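Local structure of actinorhodin polyketide putative beta-ketoacyl synthase 2 (Streptomyces coelicolor A3, 1TQY) at residues Pro28-Val33 with Leu354-Glu359; Pro219-Ala222 with Phe226-Arg229; Val299-Ala304 with Gly360-Thr365. The protein is the chain length factor of the actinorhodin polyketide synthase, a beta-ketoacyl synthase relative that probably takes part in building the polyketide chain of this antibiotic. One frame throughout, in Å; residues are numbered along the deposited sequence.

Contact 1 (Pro28-Val33 with Leu354-Glu359)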
ATOM      1  N   PRO B  28      -0.607  -0.996  30.184  1.00 28.74           N
ATOM      2  CA  PRO B  28       0.815  -0.769  30.458  1.00 28.28           C
ATOM      3  C   PRO B  28       1.336   0.448  29.696  1.00 27.04           C
ATOM      4  O   PRO B  28       2.103   1.250  30.225  1.00 25.72           O
ATOM      5  CB  PRO B  28       1.472  -2.062  29.983  1.00 28.65           C
ATOM      6  CG  PRO B  28       0.382  -3.073  30.096  1.00 29.93           C
ATOM      7  CD  PRO B  28      -0.822  -2.332  29.608  1.00 28.52           C
ATOM      8  N   TYR B  29       0.913   0.575  28.448  1.00 27.12           N
ATOM      9  CA  TYR B  29       1.342   1.689  27.622  1.00 26.45           C
ATOM     10  C   TYR B  29       0.897   3.034  28.199  1.00 24.95           C
ATOM     11  O   TYR B  29       1.720   3.911  28.447  1.00 25.09           O
ATOM     12  CB  TYR B  29       0.788   1.527  26.210  1.00 26.49           C
ATOM     13  CG  TYR B  29       0.996   2.745  25.347  1.00 27.04           C
ATOM     14  CD1 TYR B  29       2.262   3.086  24.883  1.00 25.44           C
ATOM     15  CD2 TYR B  29      -0.071   3.573  25.019  1.00 25.83           C
ATOM     16  CE1 TYR B  29       2.461   4.222  24.110  1.00 25.90           C
ATOM     17  CE2 TYR B  29       0.121   4.711  24.248  1.00 27.17           C
ATOM     18  CZ  TYR B  29       1.389   5.024  23.799  1.00 26.50           C
ATOM     19  OH  TYR B  29       1.560   6.139  23.026  1.00 27.05           O
ATOM     20  N   TRP B  30      -0.403   3.192  28.404  1.00 25.56           N
ATOM     21  CA  TRP B  30      -0.955   4.429  28.952  1.00 27.46           C
ATOM     22  C   TRP B  30      -0.312   4.784  30.291  1.00 29.03           C
ATOM     23  O   TRP B  30      -0.126   5.960  30.619  1.00 29.08           O
ATOM     24  CB  TRP B  30      -2.456   4.287  29.144  1.00 26.70           C
ATOM     25  CG  TRP B  30      -3.109   5.528  29.631  1.00 27.13           C
ATOM     26  CD1 TRP B  30      -3.826   5.674  30.780  1.00 27.33           C
ATOM     27  CD2 TRP B  30      -3.183   6.786  28.950  1.00 26.91           C
ATOM     28  NE1 TRP B  30      -4.353   6.943  30.855  1.00 27.63           N
ATOM     29  CE2 TRP B  30      -3.973   7.646  29.743  1.00 27.76           C
ATOM     30  CE3 TRP B  30      -2.659   7.268  27.743  1.00 27.91           C
ATOM     31  CZ2 TRP B  30      -4.258   8.963  29.371  1.00 27.35           C
ATOM     32  CZ3 TRP B  30      -2.941   8.577  27.372  1.00 27.46           C
ATOM     33  CH2 TRP B  30      -3.737   9.409  28.185  1.00 27.54           C
ATOM     34  N   SER B  31       0.020   3.763  31.067  1.00 29.33           N
ATOM     35  CA  SER B  31       0.646   3.996  32.349  1.00 30.98           C
ATOM     36  C   SER B  31       2.041   4.582  32.180  1.00 30.07           C
ATOM     37  O   SER B  31       2.418   5.512  32.890  1.00 29.97           O
ATOM     38  CB  SER B  31       0.735   2.698  33.143  1.00 31.78           C
ATOM     39  OG  SER B  31       1.616   2.870  34.242  1.00 34.66           O
ATOM     40  N   ALA B  32       2.804   4.041  31.236  1.00 30.10           N
ATOM     41  CA  ALA B  32       4.166   4.514  30.986  1.00 31.10           C
ATOM     42  C   ALA B  32       4.178   5.933  30.407  1.00 31.38           C
ATOM     43  O   ALA B  32       5.032   6.751  30.752  1.00 30.93           O
ATOM     44  CB  ALA B  32       4.882   3.558  30.038  1.00 29.68           C
ATOM     45  N   VAL B  33       3.218   6.213  29.533  1.00 30.80           N
ATOM     46  CA  VAL B  33       3.103   7.521  28.903  1.00 31.10           C
ATOM     47  C   VAL B  33       2.836   8.641  29.898  1.00 31.21           C
ATOM     48  O   VAL B  33       3.489   9.680  29.861  1.00 32.38           O
ATOM     49  CB  VAL B  33       1.980   7.527  27.872  1.00 30.37           C
ATOM     50  CG1 VAL B  33       1.758   8.938  27.358  1.00 31.15           C
ATOM     51  CG2 VAL B  33       2.330   6.593  26.742  1.00 30.42           C
ATOM     52  N   LEU B 354      -7.005   9.680  21.860  1.00 26.14           N
ATOM     53  CA  LEU B 354      -8.341   9.265  22.314  1.00 28.00           C
ATOM     54  C   LEU B 354      -8.366   9.051  23.828  1.00 28.09           C
ATOM     55  O   LEU B 354      -9.344   9.382  24.504  1.00 28.31           O
ATOM     56  CB  LEU B 354      -8.775   7.978  21.593  1.00 27.66           C
ATOM     57  CG  LEU B 354      -9.123   8.184  20.109  1.00 28.55           C
ATOM     58  CD1 LEU B 354      -9.179   6.859  19.358  1.00 27.68           C
ATOM     59  CD2 LEU B 354     -10.444   8.919  20.027  1.00 28.22           C
ATOM     60  N   MET B 355      -7.275   8.498  24.348  1.00 26.98           N
ATOM     61  CA  MET B 355      -7.140   8.232  25.769  1.00 28.62           C
ATOM     62  C   MET B 355      -7.060   9.530  26.554  1.00 28.75           C
ATOM     63  O   MET B 355      -7.530   9.622  27.691  1.00 28.92           O
ATOM     64  CB  MET B 355      -5.889   7.390  26.024  1.00 29.16           C
ATOM     65  CG  MET B 355      -6.069   5.915  25.697  1.00 32.80           C
ATOM     66  SD  MET B 355      -7.054   5.080  26.972  1.00 33.60           S
ATOM     67  CE  MET B 355      -8.672   5.428  26.421  1.00 35.12           C
ATOM     68  N   SER B 356      -6.444  10.530  25.940  1.00 28.97           N
ATOM     69  CA  SER B 356      -6.310  11.830  26.565  1.00 28.83           C
ATOM     70  C   SER B 356      -7.702  12.438  26.648  1.00 28.86           C
ATOM     71  O   SER B 356      -8.095  12.984  27.678  1.00 30.28           O
ATOM     72  CB  SER B 356      -5.374  12.710  25.732  1.00 28.55           C
ATOM     73  OG  SER B 356      -4.064  12.166  25.723  1.00 27.46           O
ATOM     74  N   LEU B 357      -8.458  12.324  25.563  1.00 29.15           N
ATOM     75  CA  LEU B 357      -9.813  12.853  25.540  1.00 30.48           C
ATOM     76  C   LEU B 357     -10.689  12.139  26.562  1.00 32.83           C
ATOM     77  O   LEU B 357     -11.464  12.771  27.281  1.00 33.70           O
ATOM     78  CB  LEU B 357     -10.429  12.688  24.154  1.00 28.48           C
ATOM     79  CG  LEU B 357      -9.689  13.375  23.014  1.00 28.42           C
ATOM     80  CD1 LEU B 357     -10.414  13.079  21.725  1.00 25.04           C
ATOM     81  CD2 LEU B 357      -9.597  14.865  23.266  1.00 28.53           C
ATOM     82  N   ARG B 358     -10.555  10.819  26.632  1.00 33.79           N
ATOM     83  CA  ARG B 358     -11.350  10.035  27.558  1.00 35.03           C
ATOM     84  C   ARG B 358     -10.991  10.297  29.012  1.00 35.45           C
ATOM     85  O   ARG B 358     -11.876  10.462  29.852  1.00 35.48           O
ATOM     86  CB  ARG B 358     -11.200   8.545  27.266  1.00 34.58           C
ATOM     87  CG  ARG B 358     -12.387   7.749  27.769  1.00 37.65           C
ATOM     88  CD  ARG B 358     -12.160   6.262  27.694  1.00 36.38           C
ATOM     89  NE  ARG B 358     -11.056   5.849  28.549  1.00 37.71           N
ATOM     90  CZ  ARG B 358     -10.641   4.592  28.671  1.00 38.08           C
ATOM     91  NH1 ARG B 358     -11.244   3.629  27.988  1.00 39.25           N
ATOM     92  NH2 ARG B 358      -9.624   4.298  29.473  1.00 37.71           N
ATOM     93  N   GLU B 359      -9.694  10.334  29.303  1.00 36.55           N
ATOM     94  CA  GLU B 359      -9.193  10.563  30.661  1.00 37.25           C
ATOM     95  C   GLU B 359      -9.139  12.026  31.086  1.00 36.64           C
ATOM     96  O   GLU B 359      -8.772  12.324  32.222  1.00 36.54           O
ATOM     97  CB  GLU B 359      -7.794   9.964  30.813  1.00 39.42           C
ATOM     98  CG  GLU B 359      -7.754   8.695  31.640  1.00 45.72           C
ATOM     99  CD  GLU B 359      -8.594   7.591  31.034  1.00 46.87           C
ATOM    100  OE1 GLU B 359      -8.313   7.195  29.880  1.00 50.80           O
ATOM    101  OE2 GLU B 359      -9.533   7.121  31.709  1.00 46.50           O
TER

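Contact 2 (Pro219-Ala222 with Phe226-Arg229)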
ATOM      1  N   PRO B 219      19.719   7.085  26.358  1.00 29.64           N
ATOM      2  CA  PRO B 219      18.313   6.823  26.035  1.00 29.37           C
ATOM      3  C   PRO B 219      17.343   7.921  26.456  1.00 30.12           C
ATOM      4  O   PRO B 219      16.330   8.131  25.798  1.00 30.91           O
ATOM      5  CB  PRO B 219      18.027   5.509  26.757  1.00 28.43           C
ATOM      6  CG  PRO B 219      19.343   4.829  26.748  1.00 29.72           C
ATOM      7  CD  PRO B 219      20.293   5.958  27.110  1.00 30.08           C
ATOM      8  N   ASP B 220      17.646   8.612  27.553  1.00 30.65           N
ATOM      9  CA  ASP B 220      16.766   9.673  28.027  1.00 32.04           C
ATOM     10  C   ASP B 220      16.918  10.941  27.210  1.00 30.09           C
ATOM     11  O   ASP B 220      16.077  11.834  27.294  1.00 30.56           O
ATOM     12  CB  ASP B 220      17.047  10.035  29.484  1.00 35.90           C
ATOM     13  CG  ASP B 220      16.932   8.859  30.414  1.00 40.93           C
ATOM     14  OD1 ASP B 220      15.920   8.125  30.346  1.00 44.11           O
ATOM     15  OD2 ASP B 220      17.856   8.675  31.236  1.00 44.93           O
ATOM     16  N   ARG B 221      17.989  11.031  26.430  1.00 28.45           N
ATOM     17  CA  ARG B 221      18.230  12.238  25.647  1.00 28.71           C
ATOM     18  C   ARG B 221      18.681  11.974  24.220  1.00 28.10           C
ATOM     19  O   ARG B 221      19.692  12.511  23.769  1.00 27.51           O
ATOM     20  CB  ARG B 221      19.278  13.105  26.354  1.00 28.61           C
ATOM     21  CG  ARG B 221      18.865  13.634  27.716  1.00 30.82           C
ATOM     22  CD  ARG B 221      19.008  15.145  27.745  1.00 32.78           C
ATOM     23  NE  ARG B 221      17.781  15.809  27.355  1.00 35.00           N
ATOM     24  CZ  ARG B 221      17.695  17.072  26.946  1.00 35.48           C
ATOM     25  NH1 ARG B 221      18.781  17.832  26.860  1.00 34.45           N
ATOM     26  NH2 ARG B 221      16.507  17.575  26.631  1.00 36.32           N
ATOM     27  N   ALA B 222      17.916  11.166  23.500  1.00 27.79           N
ATOM     28  CA  ALA B 222      18.267  10.840  22.125  1.00 28.17           C
ATOM     29  C   ALA B 222      17.192  11.278  21.141  1.00 27.67           C
ATOM     30  O   ALA B 222      17.488  11.713  20.026  1.00 29.12           O
ATOM     31  CB  ALA B 222      18.515   9.340  21.997  1.00 28.25           C
ATOM     32  N   PHE B 226      11.505  19.032  18.934  1.00 24.21           N
ATOM     33  CA  PHE B 226      11.259  20.418  19.338  1.00 25.48           C
ATOM     34  C   PHE B 226      12.234  20.950  20.394  1.00 26.06           C
ATOM     35  O   PHE B 226      12.112  22.093  20.832  1.00 26.07           O
ATOM     36  CB  PHE B 226       9.807  20.604  19.816  1.00 24.49           C
ATOM     37  CG  PHE B 226       8.772  20.320  18.750  1.00 24.83           C
ATOM     38  CD1 PHE B 226       7.805  19.342  18.941  1.00 25.38           C
ATOM     39  CD2 PHE B 226       8.797  21.002  17.536  1.00 23.45           C
ATOM     40  CE1 PHE B 226       6.867  19.053  17.945  1.00 25.46           C
ATOM     41  CE2 PHE B 226       7.867  20.722  16.532  1.00 25.02           C
ATOM     42  CZ  PHE B 226       6.907  19.742  16.735  1.00 24.79           C
ATOM     43  N   ASP B 227      13.201  20.129  20.798  1.00 27.13           N
ATOM     44  CA  ASP B 227      14.205  20.563  21.773  1.00 27.81           C
ATOM     45  C   ASP B 227      15.390  21.148  21.012  1.00 28.34           C
ATOM     46  O   ASP B 227      15.720  20.681  19.913  1.00 26.76           O
ATOM     47  CB  ASP B 227      14.689  19.378  22.606  1.00 26.44           C
ATOM     48  CG  ASP B 227      15.583  19.800  23.750  1.00 24.58           C
ATOM     49  OD1 ASP B 227      15.112  19.837  24.909  1.00 24.36           O
ATOM     50  OD2 ASP B 227      16.763  20.105  23.492  1.00 27.46           O
ATOM     51  N   GLU B 228      16.050  22.148  21.587  1.00 30.79           N
ATOM     52  CA  GLU B 228      17.191  22.746  20.898  1.00 33.33           C
ATOM     53  C   GLU B 228      18.308  21.739  20.669  1.00 32.31           C
ATOM     54  O   GLU B 228      19.150  21.938  19.801  1.00 31.62           O
ATOM     55  CB  GLU B 228      17.719  23.956  21.671  1.00 36.81           C
ATOM     56  CG  GLU B 228      18.202  23.658  23.062  1.00 42.18           C
ATOM     57  CD  GLU B 228      18.878  24.865  23.684  1.00 46.77           C
ATOM     58  OE1 GLU B 228      18.280  25.966  23.639  1.00 47.96           O
ATOM     59  OE2 GLU B 228      20.001  24.705  24.214  1.00 48.87           O
ATOM     60  N   ARG B 229      18.311  20.651  21.434  1.00 31.94           N
ATOM     61  CA  ARG B 229      19.334  19.622  21.261  1.00 32.99           C
ATOM     62  C   ARG B 229      18.891  18.485  20.312  1.00 31.32           C
ATOM     63  O   ARG B 229      19.579  17.473  20.195  1.00 30.73           O
ATOM     64  CB  ARG B 229      19.741  19.026  22.619  1.00 36.33           C
ATOM     65  CG  ARG B 229      20.424  20.003  23.590  1.00 42.73           C
ATOM     66  CD  ARG B 229      21.731  20.573  23.027  1.00 47.73           C
ATOM     67  NE  ARG B 229      22.383  21.496  23.957  1.00 55.43           N
ATOM     68  CZ  ARG B 229      22.939  21.138  25.114  1.00 58.29           C
ATOM     69  NH1 ARG B 229      22.927  19.866  25.487  1.00 59.15           N
ATOM     70  NH2 ARG B 229      23.508  22.052  25.898  1.00 59.62           N
TER
HETATM   71  O   HOH W   1      17.584  20.313  26.026  1.00 33.37           O

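Contact 3 (Val299-Ala304 with Gly360-Thr365)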
ATOM      1  N   VAL B 299      -9.985  23.205  18.382  1.00 29.91           N
ATOM      2  CA  VAL B 299      -8.955  22.234  18.767  1.00 27.59           C
ATOM      3  C   VAL B 299      -8.357  22.518  20.141  1.00 27.35           C
ATOM      4  O   VAL B 299      -7.906  23.626  20.415  1.00 28.86           O
ATOM      5  CB  VAL B 299      -7.811  22.177  17.737  1.00 24.90           C
ATOM      6  CG1 VAL B 299      -6.833  21.040  18.103  1.00 23.34           C
ATOM      7  CG2 VAL B 299      -8.374  21.950  16.371  1.00 23.86           C
ATOM      8  N   ASP B 300      -8.331  21.493  20.983  1.00 27.47           N
ATOM      9  CA  ASP B 300      -7.822  21.615  22.334  1.00 28.39           C
ATOM     10  C   ASP B 300      -6.410  21.086  22.498  1.00 27.77           C
ATOM     11  O   ASP B 300      -5.728  21.428  23.457  1.00 28.72           O
ATOM     12  CB  ASP B 300      -8.760  20.881  23.289  1.00 29.52           C
ATOM     13  CG  ASP B 300     -10.152  21.461  23.282  1.00 31.66           C
ATOM     14  OD1 ASP B 300     -11.130  20.675  23.338  1.00 31.90           O
ATOM     15  OD2 ASP B 300     -10.268  22.709  23.225  1.00 33.17           O
ATOM     16  N   VAL B 301      -5.967  20.249  21.568  1.00 25.98           N
ATOM     17  CA  VAL B 301      -4.627  19.690  21.668  1.00 24.36           C
ATOM     18  C   VAL B 301      -4.142  19.119  20.345  1.00 24.18           C
ATOM     19  O   VAL B 301      -4.901  18.484  19.607  1.00 24.53           O
ATOM     20  CB  VAL B 301      -4.568  18.583  22.741  1.00 23.19           C
ATOM     21  CG1 VAL B 301      -5.545  17.476  22.403  1.00 21.58           C
ATOM     22  CG2 VAL B 301      -3.155  18.034  22.851  1.00 20.47           C
ATOM     23  N   VAL B 302      -2.868  19.350  20.061  1.00 23.77           N
ATOM     24  CA  VAL B 302      -2.259  18.876  18.834  1.00 23.43           C
ATOM     25  C   VAL B 302      -1.160  17.853  19.097  1.00 24.08           C
ATOM     26  O   VAL B 302      -0.157  18.154  19.760  1.00 26.42           O
ATOM     27  CB  VAL B 302      -1.653  20.046  18.045  1.00 22.38           C
ATOM     28  CG1 VAL B 302      -0.967  19.536  16.799  1.00 19.24           C
ATOM     29  CG2 VAL B 302      -2.741  21.049  17.702  1.00 19.88           C
ATOM     30  N   PHE B 303      -1.373  16.634  18.614  1.00 23.58           N
ATOM     31  CA  PHE B 303      -0.376  15.581  18.739  1.00 22.28           C
ATOM     32  C   PHE B 303       0.482  15.709  17.497  1.00 21.41           C
ATOM     33  O   PHE B 303       0.142  15.193  16.437  1.00 19.85           O
ATOM     34  CB  PHE B 303      -1.038  14.208  18.791  1.00 22.42           C
ATOM     35  CG  PHE B 303      -1.543  13.852  20.144  1.00 22.26           C
ATOM     36  CD1 PHE B 303      -2.630  14.521  20.685  1.00 21.08           C
ATOM     37  CD2 PHE B 303      -0.900  12.879  20.903  1.00 22.33           C
ATOM     38  CE1 PHE B 303      -3.070  14.233  21.972  1.00 22.16           C
ATOM     39  CE2 PHE B 303      -1.330  12.584  22.194  1.00 22.73           C
ATOM     40  CZ  PHE B 303      -2.417  13.261  22.731  1.00 20.59           C
ATOM     41  N   ALA B 304       1.592  16.422  17.645  1.00 22.09           N
ATOM     42  CA  ALA B 304       2.524  16.697  16.557  1.00 23.26           C
ATOM     43  C   ALA B 304       3.292  15.488  16.044  1.00 23.58           C
ATOM     44  O   ALA B 304       3.519  14.524  16.776  1.00 23.33           O
ATOM     45  CB  ALA B 304       3.507  17.776  17.010  1.00 22.32           C
ATOM     46  N   GLY B 360      -9.477  12.940  30.183  1.00 36.58           N
ATOM     47  CA  GLY B 360      -9.446  14.349  30.537  1.00 35.88           C
ATOM     48  C   GLY B 360      -8.067  14.947  30.800  1.00 36.13           C
ATOM     49  O   GLY B 360      -7.967  16.025  31.389  1.00 36.43           O
ATOM     50  N   VAL B 361      -7.006  14.264  30.373  1.00 34.03           N
ATOM     51  CA  VAL B 361      -5.645  14.762  30.562  1.00 33.34           C
ATOM     52  C   VAL B 361      -4.811  14.619  29.292  1.00 33.38           C
ATOM     53  O   VAL B 361      -4.983  13.665  28.530  1.00 34.00           O
ATOM     54  CB  VAL B 361      -4.911  14.014  31.698  1.00 33.42           C
ATOM     55  CG1 VAL B 361      -5.625  14.245  33.022  1.00 33.90           C
ATOM     56  CG2 VAL B 361      -4.836  12.524  31.379  1.00 32.60           C
ATOM     57  N   ILE B 362      -3.910  15.571  29.063  1.00 31.39           N
ATOM     58  CA  ILE B 362      -3.042  15.523  27.887  1.00 29.64           C
ATOM     59  C   ILE B 362      -1.753  14.765  28.191  1.00 27.92           C
ATOM     60  O   ILE B 362      -0.971  15.174  29.050  1.00 28.79           O
ATOM     61  CB  ILE B 362      -2.666  16.947  27.392  1.00 29.01           C
ATOM     62  CG1 ILE B 362      -3.942  17.717  27.015  1.00 29.50           C
ATOM     63  CG2 ILE B 362      -1.724  16.848  26.185  1.00 26.72           C
ATOM     64  CD1 ILE B 362      -3.715  19.170  26.612  1.00 27.10           C
ATOM     65  N   ALA B 363      -1.539  13.660  27.479  1.00 28.37           N
ATOM     66  CA  ALA B 363      -0.334  12.840  27.641  1.00 27.15           C
ATOM     67  C   ALA B 363       0.853  13.782  27.445  1.00 27.20           C
ATOM     68  O   ALA B 363       0.897  14.528  26.479  1.00 26.67           O
ATOM     69  CB  ALA B 363      -0.321  11.743  26.590  1.00 26.49           C
ATOM     70  N   PRO B 364       1.832  13.754  28.356  1.00 27.23           N
ATOM     71  CA  PRO B 364       3.004  14.630  28.262  1.00 26.86           C
ATOM     72  C   PRO B 364       4.108  14.187  27.307  1.00 26.92           C
ATOM     73  O   PRO B 364       4.073  13.085  26.758  1.00 25.02           O
ATOM     74  CB  PRO B 364       3.498  14.674  29.699  1.00 25.88           C
ATOM     75  CG  PRO B 364       3.277  13.253  30.143  1.00 27.31           C
ATOM     76  CD  PRO B 364       1.874  12.958  29.596  1.00 26.76           C
ATOM     77  N   THR B 365       5.085  15.069  27.103  1.00 26.36           N
ATOM     78  CA  THR B 365       6.224  14.777  26.239  1.00 25.68           C
ATOM     79  C   THR B 365       7.415  14.540  27.156  1.00 26.46           C
ATOM     80  O   THR B 365       7.673  15.336  28.058  1.00 28.32           O
ATOM     81  CB  THR B 365       6.555  15.954  25.303  1.00 25.05           C
ATOM     82  OG1 THR B 365       5.378  16.334  24.581  1.00 24.67           O
ATOM     83  CG2 THR B 365       7.648  15.555  24.317  1.00 23.91           C
TER

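Contact 1 (Pro28-Val33 with Leu354-Glu359)
Trp30 reaches from helix 26-34 across to helix 345-359 and lies against Met355, Ser356 and Glu359. The short helical segments cross at -78° with their axes 12.1 Å apart, a wide spacing that the indole spans; with CG turned anti to the backbone N (chi1 -177°), the ring is carried toward helix 345-359.

The main interaction is with the ring face. Met355 CB stands 3.6 Å from the centroid of the six-membered ring of Trp30, close to the ring normal, in a CH-pi contact. Bends at chi2 and chi3 then fold the thioether over the same face, so that Met355 SD lies above the five-membered ring of Trp30, 4.7 Å from its centroid, a rather distant Met-aromatic contact. The methyl group continues away from the indole, and CE covers the centre of one face of the Arg358 guanidinium.

Polar side chains border the indole without hydrogen bonding to it. Ser356 OG lies in the ring plane at the edge, 3.7 Å from Trp30 CH2; its own hydrogen bond goes to Thr352 O, one turn back in the helix. Glu359 slides past the ring by its aliphatic part, with CG 3.9 Å from Trp30 NE1. Its carboxylate is turned toward Arg358, whose NH2 approaches Glu359 OE1 on the syn side at 3.2 Å in a salt bridge, with a weak hydrogen bond from Arg358 NE to the same oxygen.

Both helices pack on neighbouring strands. Tyr29 lies on Val18 and Ala20 of strand 11-20 and hydrogen-bonds through OH to Thr352 OG1, while Leu354 rests on Ile13 of that strand and on Leu408 of strand 402-410. An early helix of the chain is thereby joined to one from the C-terminal half of the ketosynthase-like fold.

Contact 2 (Pro219-Ala222 with Phe226-Arg229)
Arg221 and Asp227 face each other from two irregular segments of one long loop, which nowhere approach as a strand pair: the nearest CA atoms, those of Arg221 and Arg229, are 8.7 Å apart. Side chains and one water therefore make the connection.

Bends at chi2 and chi3 of Arg221 bring its guanidinium edge-on to Asp227, the two flat groups standing 79° apart. NH2 of Arg221 meets Asp227 OD1 at 3.2 Å in a salt bridge that is a bent hydrogen bond (139°): the acceptor lies near the guanidinium plane, but the donor comes from well above the carboxylate. Water 1 closes a second path, accepting from Arg221 NH1 at 2.9 Å and donating to Asp227 OD2 at 2.7 Å. Asp227 OD2 also accepts the backbone N-H of Arg229 with its anti lone pair, at 2.6 Å from N, an Asx turn that, with the bonds to OD1, helps to hold the carboxylate in its rotation.

Both charged groups have further partners in the 367-370 region. Arg221 NH2 also bonds to Gly367 O, and Asp227 OD1 accepts from the backbone N atoms of Thr369 and Ser370. These bonds stitch the loop, which runs between helix 201-208 and strand 238-246, to that region; on its flanks Phe226 packs against helix 310-324, and Pro219 and Ala222 against Leu55 of strand 55-57.

Contact 3 (Val299-Ala304 with Gly360-Thr365)
Val301 and Ile362 meet where strand 301-303 and the extended segment 360-365 run in roughly the same direction, their CA atoms 7.7 Å apart and no hydrogen bond passing between the backbones. The segment leaves helix 345-359 through Gly360, whose positive phi (68°) breaks the helical course and starts the chain on its extended path.

The two branched side chains reach toward each other tip to tip. Val301 CG2 approaches Ile362 CG2 to 3.8 Å, and Ile362 CD1 comes within 4.0 Å of Val301 CG2, so Val301 CG2 is met by both branches of the isoleucine. This follows from the torsions: Val301 keeps CG1 in the hindered place between its backbone N and carbonyl carbon (chi1 59°) and thereby swings CG2 toward the partner. Ile362 places CG1 beside its own backbone N, and the extended chi2 (176°) carries CD1 to within 4.0 Å of Val301 CB. The side-chain contact is wholly apolar and of ordinary van der Waals spacing.

Further along, the rim of the Phe303 ring lies near Ala363 only loosely, CE2 4.6 Å from Ala363 CB. At the other end Asp300 is held by its OD1, which accepts from the backbone N atoms of Arg390 and Thr391.

Strand 301-303 pairs in parallel with strands 330-332 and 391-398, and the 360-365 segment runs beside strand 330-332: Ile362 touches Pro330 and Thr332, and Ala363 O hydrogen-bonds to Thr332 OG1. Helix 345-359 lies against Phe303 through Thr352, Ala353 and Ser356, and helix 310-324 against Val302 through Ile320 and Phe324, consistent with the layered alpha-beta architecture of the thiolase-like superfamily.

Contacts 1 and 3 are neighbours, their centres about 11 Å apart: Leu354-Glu359 of contact 1 runs directly into Gly360-Thr365 of contact 3 at the end of helix 345-359, and Val33 CG1 touches Ala363 CB at 3.6 Å. Contact 2 lies farther off, its centre about 22 Å from that of contact 1 and 19 Å from that of contact 3, which it meets through Phe226 CE1 and Ala304 CB (3.7 Å). Contact 2 is nested within the loop closed by contact 1 and precedes contact 3; the segments of contacts 1 and 3 alternate along the chain. In this ketosynthase-like fold contact 1 joins an early helix to a late one, contact 2 works within one loop and contact 3 within the C-terminal half.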